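Local coordinates for water stress and hypersensitive response domain-containing protein (Archaeoglobus fulgidus DSM 4304, PDB 3BUT), which is of unknown function but folds as a beta-sandwich of the late embryogenesis abundant (LEA_2) family and may bind lipid, at residues V21-V26 with T68-L73; S37-T42 with V98-T103. The protein carries 4 engineered substitutions. All blocks are in the same frame, centred on the assembly; numbering follows the deposited sequence.

Two antiparallel strand pairings, one in each sheet of a beta-sandwich, show how a short chain builds two facing layers. From the N terminus, residues 21-26 pair with 68-73, and contact 1 so closes a loop of 41 residues. Within the loop lies strand 34-45, whose own partner, strand 93-105, comes after contact 1 is complete; contact 2 closes the second, longer loop. The two loops therefore cross rather than nest. Contact 1 joins the central strand of the three-stranded sheet to one of its outer strands, and contact 2 joins the two middle strands of the four-stranded one. They meet in the core, where Tyr39 and Tyr41 pack against the strand that carries 68-73.

Contact 1: residues V21-V26 with T68-L73; sequences VALAKV and TLKFSL
In the three-stranded sheet of this beta-sandwich, central strand 17-27 pairs with edge strand 66-76, and the antiparallel ladder between 21-26 and 68-73 illustrates how one strand pair serves a core on one face and the outside on the other. Ala22 with Phe71 and Ala24 with Leu69 form the hydrogen-bonded pairs. Phe71 N reaches Ala22 O at 2.9 Å in a nearly straight bond (174°), and Leu69 N meets Ala24 O at 2.7 Å. On the face of Ala22, Ala24, Leu69 and Phe71, small residues lie opposite large ones. The CB of Ala24 sits at the edge of the Phe71 ring, in its plane, 3.8 Å from CE2. Leu69 meets Val26 at about a right angle, its CG 3.7 Å from Val26 CG2; chi1 of -64° sets Val26 CG1 anti to the carbonyl carbon and leaves CG2 between the backbone N and the carbonyl carbon, turned to Leu69. Leu69 also touches Val36 and Val59 of the facing sheet. With an alanine at Leu69, the methyl of Val26 and those two valines would probably lose their apolar neighbour. The other face is more polar. Leu23 CD2 rests 3.8 Å from Lys70 CB, Val21 CG1 touches Lys70 CG, and the methylene CD of Lys25 lies 3.4 Å from Thr68 OG1. Phe71 also packs edge-to-face with Tyr39, bringing the ladder against the second sheet. The chemistry thus divides by face: main-chain bonds satisfy the polar backbone of the buried Ala22, Ala24, Leu69 and Phe71 while their side chains contribute hydrocarbon to the core, whereas on the other face the stem of Lys70, in the conformer described, lies against Val21 and Leu23, and Lys25 passes Thr68.

Contact 2: residues S37-T42 with V98-T103; sequences SGYHYT and VAIKPT
Tyr39 overlaps Pro102 through its CB, 3.9 Å from Pro102 CA, and the same carbon touches Ile100 CG2. With CG between the backbone N and the carbonyl carbon (chi1 55°), the ring of Tyr39 leads away from residues 98-103; its hydroxyl bonds to Ser72 N. Tyr41 follows the same pattern, its CB 4.3 Å from Ile100 CG1. On the opposite face, Thr42 OG1 lies 3.4 Å from Ala99 CB, while the CB atoms of His40 and Lys101 approach within 4.2 Å. Between the two faces, main-chain bonds join the strands: His40 N donates to Lys101 O at 2.9 Å, and Lys101 N returns the bond to His40 O at 2.7 Å. At the far end, Ser37 N bonds to Thr103 O at 3.0 Å. Outside the pair, His40 NE2 holds Asp52 OD1 and Thr103 OG1 bonds to Tyr54 OH. The two strands form the middle of the four-stranded sheet, with strand 48-61 beside 34-45 and strand 111-123 beside 93-105, while Tyr39, Tyr41 and Ile100 face strand 66-76 across the sandwich.

Contact 1: residues V21-V26 with T68-L73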
loop_
_atom_site.group_PDB
_atom_site.type_symbol
_atom_site.label_atom_id
_atom_site.label_comp_id
_atom_site.label_asym_id
_atom_site.label_seq_id
_atom_site.Cartn_x
_atom_site.Cartn_y
_atom_site.Cartn_z
ATOM N N VAL A 21 -1.292 12.993 10.935
ATOM C CA VAL A 21 -1.336 14.167 11.794
ATOM C C VAL A 21 0.079 14.540 12.201
ATOM O O VAL A 21 0.790 13.733 12.796
ATOM C CB VAL A 21 -2.199 13.933 13.064
ATOM C CG1 VAL A 21 -2.331 15.219 13.876
ATOM C CG2 VAL A 21 -3.574 13.409 12.702
ATOM N N ALA A 22 0.480 15.762 11.861
ATOM C CA ALA A 22 1.747 16.318 12.306
ATOM C C ALA A 22 1.472 17.260 13.470
ATOM O O ALA A 22 0.549 18.068 13.404
ATOM C CB ALA A 22 2.433 17.058 11.163
ATOM N N LEU A 23 2.255 17.133 14.539
ATOM C CA LEU A 23 2.143 18.023 15.691
ATOM C C LEU A 23 3.424 18.818 15.877
ATOM O O LEU A 23 4.448 18.268 16.282
ATOM C CB LEU A 23 1.822 17.251 16.974
ATOM C CG LEU A 23 0.512 16.468 17.086
ATOM C CD1 LEU A 23 0.356 15.949 18.500
ATOM C CD2 LEU A 23 -0.695 17.305 16.687
ATOM N N ALA A 24 3.358 20.113 15.581
ATOM C CA ALA A 24 4.519 20.996 15.669
ATOM C C ALA A 24 4.451 21.909 16.886
ATOM O O ALA A 24 3.522 22.702 17.021
ATOM C CB ALA A 24 4.650 21.824 14.395
ATOM N N LYS A 25 5.439 21.786 17.767
ATOM C CA LYS A 25 5.583 22.685 18.900
ATOM C C LYS A 25 6.322 23.947 18.455
ATOM O O LYS A 25 7.499 23.891 18.107
ATOM C CB LYS A 25 6.332 21.987 20.041
ATOM C CG LYS A 25 6.430 22.776 21.362
ATOM C CD LYS A 25 5.123 22.767 22.158
ATOM C CE LYS A 25 5.337 23.263 23.586
ATOM N NZ LYS A 25 4.061 23.430 24.343
ATOM N N VAL A 26 5.620 25.076 18.454
ATOM C CA VAL A 26 6.220 26.350 18.072
ATOM C C VAL A 26 6.302 27.306 19.251
ATOM O O VAL A 26 5.393 27.376 20.065
ATOM C CB VAL A 26 5.490 27.031 16.886
ATOM C CG1 VAL A 26 5.604 26.187 15.626
ATOM C CG2 VAL A 26 4.035 27.304 17.208
ATOM N N THR A 68 1.406 23.885 20.619
ATOM C CA THR A 68 1.414 22.769 19.682
ATOM C C THR A 68 0.405 23.038 18.567
ATOM O O THR A 68 -0.776 23.246 18.827
ATOM C CB THR A 68 1.153 21.424 20.386
ATOM O OG1 THR A 68 2.190 21.192 21.343
ATOM C CG2 THR A 68 1.139 20.259 19.389
ATOM N N LEU A 69 0.900 23.070 17.333
ATOM C CA LEU A 69 0.062 23.206 16.147
ATOM C C LEU A 69 -0.195 21.842 15.517
ATOM O O LEU A 69 0.706 21.012 15.460
ATOM C CB LEU A 69 0.735 24.100 15.104
ATOM C CG LEU A 69 1.287 25.486 15.445
ATOM C CD1 LEU A 69 1.756 26.151 14.165
ATOM C CD2 LEU A 69 0.276 26.354 16.164
ATOM N N LYS A 70 -1.420 21.649 15.026
ATOM C CA LYS A 70 -1.848 20.390 14.412
ATOM C C LYS A 70 -2.106 20.570 12.914
ATOM O O LYS A 70 -2.894 21.433 12.499
ATOM C CB LYS A 70 -3.105 19.853 15.122
ATOM C CG LYS A 70 -3.860 18.739 14.390
ATOM C CD LYS A 70 -5.240 18.513 15.005
ATOM C CE LYS A 70 -6.281 18.122 13.954
ATOM N NZ LYS A 70 -6.202 16.695 13.514
ATOM N N PHE A 71 -1.432 19.749 12.116
ATOM C CA PHE A 71 -1.592 19.731 10.670
ATOM C C PHE A 71 -2.174 18.378 10.245
ATOM O O PHE A 71 -1.564 17.327 10.449
ATOM C CB PHE A 71 -0.251 20.009 9.974
ATOM C CG PHE A 71 0.392 21.312 10.386
ATOM C CD1 PHE A 71 0.006 22.511 9.797
ATOM C CD2 PHE A 71 1.382 21.337 11.360
ATOM C CE1 PHE A 71 0.587 23.720 10.178
ATOM C CE2 PHE A 71 1.967 22.534 11.747
ATOM C CZ PHE A 71 1.574 23.730 11.149
ATOM N N SER A 72 -3.377 18.416 9.684
ATOM C CA SER A 72 -4.055 17.222 9.223
ATOM C C SER A 72 -3.799 17.049 7.737
ATOM O O SER A 72 -4.262 17.846 6.924
ATOM C CB SER A 72 -5.555 17.333 9.499
ATOM O OG SER A 72 -6.247 16.198 9.015
ATOM N N LEU A 73 -3.053 16.008 7.388
ATOM C CA LEU A 73 -2.700 15.748 6.003
ATOM C C LEU A 73 -3.501 14.563 5.510
ATOM O O LEU A 73 -3.271 13.436 5.942
ATOM C CB LEU A 73 -1.202 15.463 5.877
ATOM C CG LEU A 73 -0.226 16.265 6.747
ATOM C CD1 LEU A 73 1.165 15.666 6.671
ATOM C CD2 LEU A 73 -0.195 17.732 6.360
#

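Contact 2: residues S37-T42 with V98-T103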
loop_
_atom_site.group_PDB
_atom_site.type_symbol
_atom_site.label_atom_id
_atom_site.label_comp_id
_atom_site.label_asym_id
_atom_site.label_seq_id
_atom_site.Cartn_x
_atom_site.Cartn_y
_atom_site.Cartn_z
ATOM N N SER A 37 -3.274 31.192 10.057
ATOM C CA SER A 37 -4.666 31.169 9.583
ATOM C C SER A 37 -5.046 29.846 8.909
ATOM O O SER A 37 -6.219 29.482 8.836
ATOM C CB SER A 37 -4.925 32.336 8.639
ATOM O OG SER A 37 -4.020 32.292 7.554
ATOM N N GLY A 38 -4.039 29.136 8.419
ATOM C CA GLY A 38 -4.238 27.853 7.782
ATOM C C GLY A 38 -2.944 27.387 7.173
ATOM O O GLY A 38 -1.887 27.937 7.463
ATOM N N TYR A 39 -3.039 26.372 6.316
ATOM C CA TYR A 39 -1.873 25.758 5.694
ATOM C C TYR A 39 -2.262 25.023 4.429
ATOM O O TYR A 39 -3.353 24.464 4.333
ATOM C CB TYR A 39 -1.176 24.793 6.667
ATOM C CG TYR A 39 -2.087 23.709 7.238
ATOM C CD1 TYR A 39 -2.916 23.967 8.332
ATOM C CD2 TYR A 39 -2.105 22.426 6.690
ATOM C CE1 TYR A 39 -3.754 22.985 8.850
ATOM C CE2 TYR A 39 -2.937 21.434 7.206
ATOM C CZ TYR A 39 -3.749 21.719 8.288
ATOM O OH TYR A 39 -4.581 20.748 8.801
ATOM N N HIS A 40 -1.357 25.036 3.462
ATOM C CA HIS A 40 -1.457 24.180 2.293
ATOM C C HIS A 40 -0.526 22.989 2.479
ATOM O O HIS A 40 0.576 23.129 3.019
ATOM C CB HIS A 40 -1.096 24.950 1.023
ATOM C CG HIS A 40 -1.375 24.192 -0.238
ATOM N ND1 HIS A 40 -2.530 24.370 -0.972
ATOM C CD2 HIS A 40 -0.659 23.245 -0.888
ATOM C CE1 HIS A 40 -2.510 23.567 -2.021
ATOM N NE2 HIS A 40 -1.388 22.870 -1.991
ATOM N N TYR A 41 -0.969 21.814 2.045
ATOM C CA TYR A 41 -0.112 20.634 2.097
ATOM C C TYR A 41 -0.100 19.865 0.802
ATOM O O TYR A 41 -1.088 19.853 0.071
ATOM C CB TYR A 41 -0.481 19.718 3.270
ATOM C CG TYR A 41 -1.859 19.119 3.192
ATOM C CD1 TYR A 41 -2.968 19.813 3.662
ATOM C CD2 TYR A 41 -2.057 17.849 2.655
ATOM C CE1 TYR A 41 -4.236 19.267 3.589
ATOM C CE2 TYR A 41 -3.321 17.296 2.579
ATOM C CZ TYR A 41 -4.404 18.007 3.049
ATOM O OH TYR A 41 -5.663 17.458 2.972
ATOM N N THR A 42 1.042 19.245 0.509
ATOM C CA THR A 42 1.182 18.322 -0.619
ATOM C C THR A 42 1.951 17.083 -0.193
ATOM O O THR A 42 2.883 17.168 0.608
ATOM C CB THR A 42 1.906 18.941 -1.869
ATOM O OG1 THR A 42 3.248 19.317 -1.537
ATOM C CG2 THR A 42 1.173 20.145 -2.424
ATOM N N VAL A 98 6.927 15.438 1.297
ATOM C CA VAL A 98 5.818 16.093 1.998
ATOM C C VAL A 98 6.147 17.575 2.179
ATOM O O VAL A 98 7.240 17.930 2.630
ATOM C CB VAL A 98 5.520 15.426 3.366
ATOM C CG1 VAL A 98 4.389 16.145 4.093
ATOM C CG2 VAL A 98 5.162 13.968 3.176
ATOM N N ALA A 99 5.213 18.436 1.789
ATOM C CA ALA A 99 5.380 19.872 1.947
ATOM C C ALA A 99 4.201 20.471 2.693
ATOM O O ALA A 99 3.059 20.257 2.314
ATOM C CB ALA A 99 5.539 20.526 0.607
ATOM N N ILE A 100 4.487 21.206 3.764
ATOM C CA ILE A 100 3.466 21.972 4.478
ATOM C C ILE A 100 3.809 23.455 4.369
ATOM O O ILE A 100 4.914 23.872 4.711
ATOM C CB ILE A 100 3.317 21.520 5.953
ATOM C CG1 ILE A 100 2.815 20.076 6.020
ATOM C CG2 ILE A 100 2.348 22.424 6.716
ATOM C CD1 ILE A 100 3.177 19.341 7.320
ATOM N N LYS A 101 2.855 24.234 3.868
ATOM C CA LYS A 101 3.034 25.660 3.617
ATOM C C LYS A 101 2.044 26.467 4.473
ATOM O O LYS A 101 0.940 26.759 4.022
ATOM C CB LYS A 101 2.816 25.924 2.121
ATOM C CG LYS A 101 3.166 27.321 1.620
ATOM C CD LYS A 101 3.108 27.367 0.089
ATOM C CE LYS A 101 2.962 28.784 -0.444
ATOM N NZ LYS A 101 1.545 29.249 -0.443
ATOM N N PRO A 102 2.421 26.796 5.729
ATOM C CA PRO A 102 1.505 27.558 6.573
ATOM C C PRO A 102 1.389 29.019 6.161
ATOM O O PRO A 102 2.351 29.612 5.667
ATOM C CB PRO A 102 2.123 27.444 7.964
ATOM C CG PRO A 102 3.560 27.210 7.730
ATOM C CD PRO A 102 3.671 26.461 6.438
ATOM N N THR A 103 0.192 29.563 6.343
ATOM C CA THR A 103 -0.090 30.965 6.110
ATOM C C THR A 103 0.016 31.670 7.446
ATOM O O THR A 103 -0.859 31.536 8.297
ATOM C CB THR A 103 -1.505 31.168 5.547
ATOM O OG1 THR A 103 -1.694 30.321 4.409
ATOM C CG2 THR A 103 -1.705 32.607 5.128
#